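Side-chain contact in benzoate transport porin BenP (Acinetobacter baumannii AB307-0294, PDB 5DL8), which forms an outer-membrane beta-barrel of the OprD porin family that probably lets small solutes such as benzoate diffuse into the periplasm: residues 308-313 against 382-387. Numbering follows the deposited sequence.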
ATOM      1  N   TRP A 308      -0.606  -6.147  -6.410  1.00 32.51           N
ATOM      2  CA  TRP A 308      -0.137  -6.413  -4.997  1.00 33.82           C
ATOM      3  C   TRP A 308      -1.268  -7.224  -4.229  1.00 33.75           C
ATOM      4  O   TRP A 308      -2.416  -6.954  -4.369  1.00 36.42           O
ATOM      5  CB  TRP A 308       0.315  -5.155  -4.231  1.00 32.15           C
ATOM      6  CG  TRP A 308       0.665  -5.490  -2.906  1.00 31.02           C
ATOM      7  CD1 TRP A 308      -0.164  -5.369  -1.758  1.00 32.63           C
ATOM      8  CD2 TRP A 308       1.863  -6.088  -2.466  1.00 31.59           C
ATOM      9  NE1 TRP A 308       0.490  -5.856  -0.646  1.00 31.60           N
ATOM     10  CE2 TRP A 308       1.726  -6.324  -1.027  1.00 31.34           C
ATOM     11  CE3 TRP A 308       3.075  -6.401  -3.094  1.00 31.16           C
ATOM     12  CZ2 TRP A 308       2.769  -6.854  -0.237  1.00 31.44           C
ATOM     13  CZ3 TRP A 308       4.146  -6.942  -2.289  1.00 32.11           C
ATOM     14  CH2 TRP A 308       3.952  -7.196  -0.878  1.00 32.52           C
ATOM     15  N   ASN A 309      -0.929  -8.329  -3.599  1.00 32.28           N
ATOM     16  CA  ASN A 309      -1.946  -9.206  -3.026  1.00 30.04           C
ATOM     17  C   ASN A 309      -1.292  -9.855  -1.793  1.00 30.45           C
ATOM     18  O   ASN A 309      -0.307  -9.317  -1.253  1.00 32.42           O
ATOM     19  CB  ASN A 309      -2.478 -10.188  -4.073  1.00 29.63           C
ATOM     20  CG  ASN A 309      -1.360 -11.142  -4.689  1.00 31.66           C
ATOM     21  OD1 ASN A 309      -0.134 -11.121  -4.347  1.00 32.28           O
ATOM     22  ND2 ASN A 309      -1.788 -11.946  -5.623  1.00 31.81           N
ATOM     23  N   ALA A 310      -1.775 -11.003  -1.347  1.00 32.88           N
ATOM     24  CA  ALA A 310      -1.364 -11.530  -0.042  1.00 32.38           C
ATOM     25  C   ALA A 310       0.031 -12.073   0.037  1.00 33.23           C
ATOM     26  O   ALA A 310       0.625 -12.016   1.066  1.00 31.29           O
ATOM     27  CB  ALA A 310      -2.327 -12.655   0.352  1.00 37.86           C
ATOM     28  N   THR A 311       0.514 -12.690  -1.073  1.00 34.86           N
ATOM     29  CA  THR A 311       1.714 -13.476  -1.116  1.00 31.63           C
ATOM     30  C   THR A 311       2.751 -12.879  -2.162  1.00 32.09           C
ATOM     31  O   THR A 311       3.950 -12.875  -1.923  1.00 30.30           O
ATOM     32  CB  THR A 311       1.387 -14.997  -1.314  1.00 32.72           C
ATOM     33  OG1 THR A 311       0.727 -15.282  -2.532  1.00 31.33           O
ATOM     34  CG2 THR A 311       0.591 -15.562  -0.139  1.00 33.29           C
ATOM     35  N   GLY A 312       2.276 -12.302  -3.270  1.00 28.61           N
ATOM     36  CA  GLY A 312       3.062 -11.285  -4.002  1.00 29.47           C
ATOM     37  C   GLY A 312       3.743 -11.664  -5.366  1.00 27.78           C
ATOM     38  O   GLY A 312       4.006 -10.813  -6.226  1.00 23.97           O
ATOM     39  N   PHE A 313       4.046 -12.958  -5.418  1.00 29.17           N
ATOM     40  CA  PHE A 313       4.615 -13.660  -6.517  1.00 28.90           C
ATOM     41  C   PHE A 313       5.938 -12.983  -6.889  1.00 29.67           C
ATOM     42  O   PHE A 313       6.145 -12.694  -8.065  1.00 28.66           O
ATOM     43  CB  PHE A 313       3.542 -13.682  -7.588  1.00 28.32           C
ATOM     44  CG  PHE A 313       2.289 -14.477  -7.169  1.00 27.99           C
ATOM     45  CD1 PHE A 313       1.347 -13.937  -6.334  1.00 27.20           C
ATOM     46  CD2 PHE A 313       2.118 -15.776  -7.602  1.00 28.63           C
ATOM     47  CE1 PHE A 313       0.262 -14.709  -5.962  1.00 28.47           C
ATOM     48  CE2 PHE A 313       1.013 -16.508  -7.293  1.00 29.85           C
ATOM     49  CZ  PHE A 313       0.111 -16.020  -6.394  1.00 28.41           C
ATOM     50  N   ILE A 382     -13.303 -10.058   2.434  1.00 27.84           N
ATOM     51  CA  ILE A 382     -12.202 -10.511   1.645  1.00 28.25           C
ATOM     52  C   ILE A 382     -11.873 -11.961   1.979  1.00 27.61           C
ATOM     53  O   ILE A 382     -11.723 -12.371   3.200  1.00 29.72           O
ATOM     54  CB  ILE A 382     -11.012  -9.584   1.764  1.00 30.99           C
ATOM     55  CG1 ILE A 382     -11.322  -8.308   1.032  1.00 33.77           C
ATOM     56  CG2 ILE A 382      -9.813 -10.137   0.957  1.00 33.24           C
ATOM     57  CD1 ILE A 382     -10.483  -7.126   1.427  1.00 35.80           C
ATOM     58  N   ARG A 383     -11.821 -12.774   0.939  1.00 26.27           N
ATOM     59  CA  ARG A 383     -11.466 -14.184   1.076  1.00 27.43           C
ATOM     60  C   ARG A 383     -10.190 -14.479   0.270  1.00 27.25           C
ATOM     61  O   ARG A 383     -10.169 -14.281  -0.969  1.00 28.08           O
ATOM     62  CB  ARG A 383     -12.622 -15.149   0.640  1.00 27.81           C
ATOM     63  CG  ARG A 383     -12.273 -16.628   0.549  1.00 28.35           C
ATOM     64  CD  ARG A 383     -12.069 -17.178   1.953  1.00 30.02           C
ATOM     65  NE  ARG A 383     -11.500 -18.556   1.924  1.00 31.77           N
ATOM     66  CZ  ARG A 383     -11.379 -19.363   3.000  1.00 31.46           C
ATOM     67  NH1 ARG A 383     -11.803 -18.996   4.193  1.00 31.36           N
ATOM     68  NH2 ARG A 383     -10.826 -20.534   2.873  1.00 31.37           N
ATOM     69  N   ILE A 384      -9.154 -14.974   0.949  1.00 26.58           N
ATOM     70  CA  ILE A 384      -7.911 -15.402   0.312  1.00 27.22           C
ATOM     71  C   ILE A 384      -7.710 -16.886   0.455  1.00 28.33           C
ATOM     72  O   ILE A 384      -7.911 -17.472   1.557  1.00 30.72           O
ATOM     73  CB  ILE A 384      -6.757 -14.608   0.898  1.00 28.40           C
ATOM     74  CG1 ILE A 384      -6.913 -13.111   0.494  1.00 30.48           C
ATOM     75  CG2 ILE A 384      -5.383 -15.062   0.323  1.00 27.72           C
ATOM     76  CD1 ILE A 384      -6.311 -12.307   1.593  1.00 33.22           C
ATOM     77  N   ASP A 385      -7.463 -17.542  -0.650  1.00 28.04           N
ATOM     78  CA  ASP A 385      -6.983 -18.945  -0.672  1.00 29.42           C
ATOM     79  C   ASP A 385      -5.634 -19.025  -1.433  1.00 29.42           C
ATOM     80  O   ASP A 385      -5.585 -18.773  -2.699  1.00 27.34           O
ATOM     81  CB  ASP A 385      -7.994 -19.934  -1.344  1.00 29.86           C
ATOM     82  CG  ASP A 385      -9.299 -20.054  -0.544  1.00 32.29           C
ATOM     83  OD1 ASP A 385      -9.315 -20.964   0.355  1.00 33.98           O
ATOM     84  OD2 ASP A 385     -10.276 -19.274  -0.804  1.00 30.12           O
ATOM     85  N   TYR A 386      -4.611 -19.507  -0.691  1.00 29.56           N
ATOM     86  CA  TYR A 386      -3.257 -19.719  -1.163  1.00 28.54           C
ATOM     87  C   TYR A 386      -2.941 -21.173  -1.145  1.00 28.92           C
ATOM     88  O   TYR A 386      -3.110 -21.845  -0.156  1.00 30.69           O
ATOM     89  CB  TYR A 386      -2.279 -18.946  -0.266  1.00 28.10           C
ATOM     90  CG  TYR A 386      -0.789 -19.196  -0.586  1.00 29.31           C
ATOM     91  CD1 TYR A 386      -0.196 -18.652  -1.755  1.00 28.99           C
ATOM     92  CD2 TYR A 386       0.010 -20.020   0.232  1.00 29.63           C
ATOM     93  CE1 TYR A 386       1.141 -18.875  -2.062  1.00 29.25           C
ATOM     94  CE2 TYR A 386       1.349 -20.256  -0.099  1.00 31.13           C
ATOM     95  CZ  TYR A 386       1.910 -19.666  -1.249  1.00 30.11           C
ATOM     96  OH  TYR A 386       3.214 -19.870  -1.567  1.00 29.03           O
ATOM     97  N   ASN A 387      -2.358 -21.661  -2.218  1.00 29.31           N
ATOM     98  CA  ASN A 387      -1.811 -23.023  -2.258  1.00 30.58           C
ATOM     99  C   ASN A 387      -0.457 -23.084  -2.990  1.00 30.43           C
ATOM    100  O   ASN A 387      -0.250 -22.456  -3.990  1.00 27.99           O
ATOM    101  CB  ASN A 387      -2.781 -24.019  -2.930  1.00 31.89           C
ATOM    102  CG  ASN A 387      -4.163 -24.125  -2.209  1.00 32.34           C
ATOM    103  OD1 ASN A 387      -4.427 -25.061  -1.430  1.00 33.71           O
ATOM    104  ND2 ASN A 387      -5.042 -23.224  -2.524  1.00 31.24           N
TER
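T311 lays its methyl over one face of the Y386 ring, and this is the tightly packed part of the contact. CG2 of T311 sits 4.0 Å from the centroid of the Y386 ring and 27° off the ring normal, which meets the geometry of a CH-pi contact. The methyl is displaced toward the rim, and its closest ring atom is CD1 of Y386, 3.6 Å from T311 CG2. The hydroxyl reaches the same rim, with T311 OG1 3.6 Å from Y386 CE1. Two torsions bring the groups together: Y386 holds CG anti to its backbone N (chi1 175°), extending the ring from the strand, whereas T311 places CG2 anti to its own carbonyl carbon. T311 also touches F394, whose ring meets that of Y386 with the planes at about 30°.

One step along, the fit is looser. A310 has a single methyl to offer, and its CB lies 3.9 Å from I384 CG2, with I384 CD1 more distant at 4.2 Å from the same CB. A310 and I384 are 7.6 Å apart between their CA atoms, too far for backbone pairing, and the whole interface buries only 170 Å². The alanine and threonine stay partly exposed; I384 and Y386 are buried.

The segment 308-313 belongs to the long connection between strands 278-288 and 319-328, and lies against the inner side of the barrel wall at strand 377-388, as in-folded loops do in OprD-type porins. Y386 is close to V388 and D393, which bind calcium. The chemistry is divided: apolar and CH-pi contacts join loop to strand directly, while E360 and E358 of the adjacent strand 355-368 hold the hydroxyls of T311 and Y386.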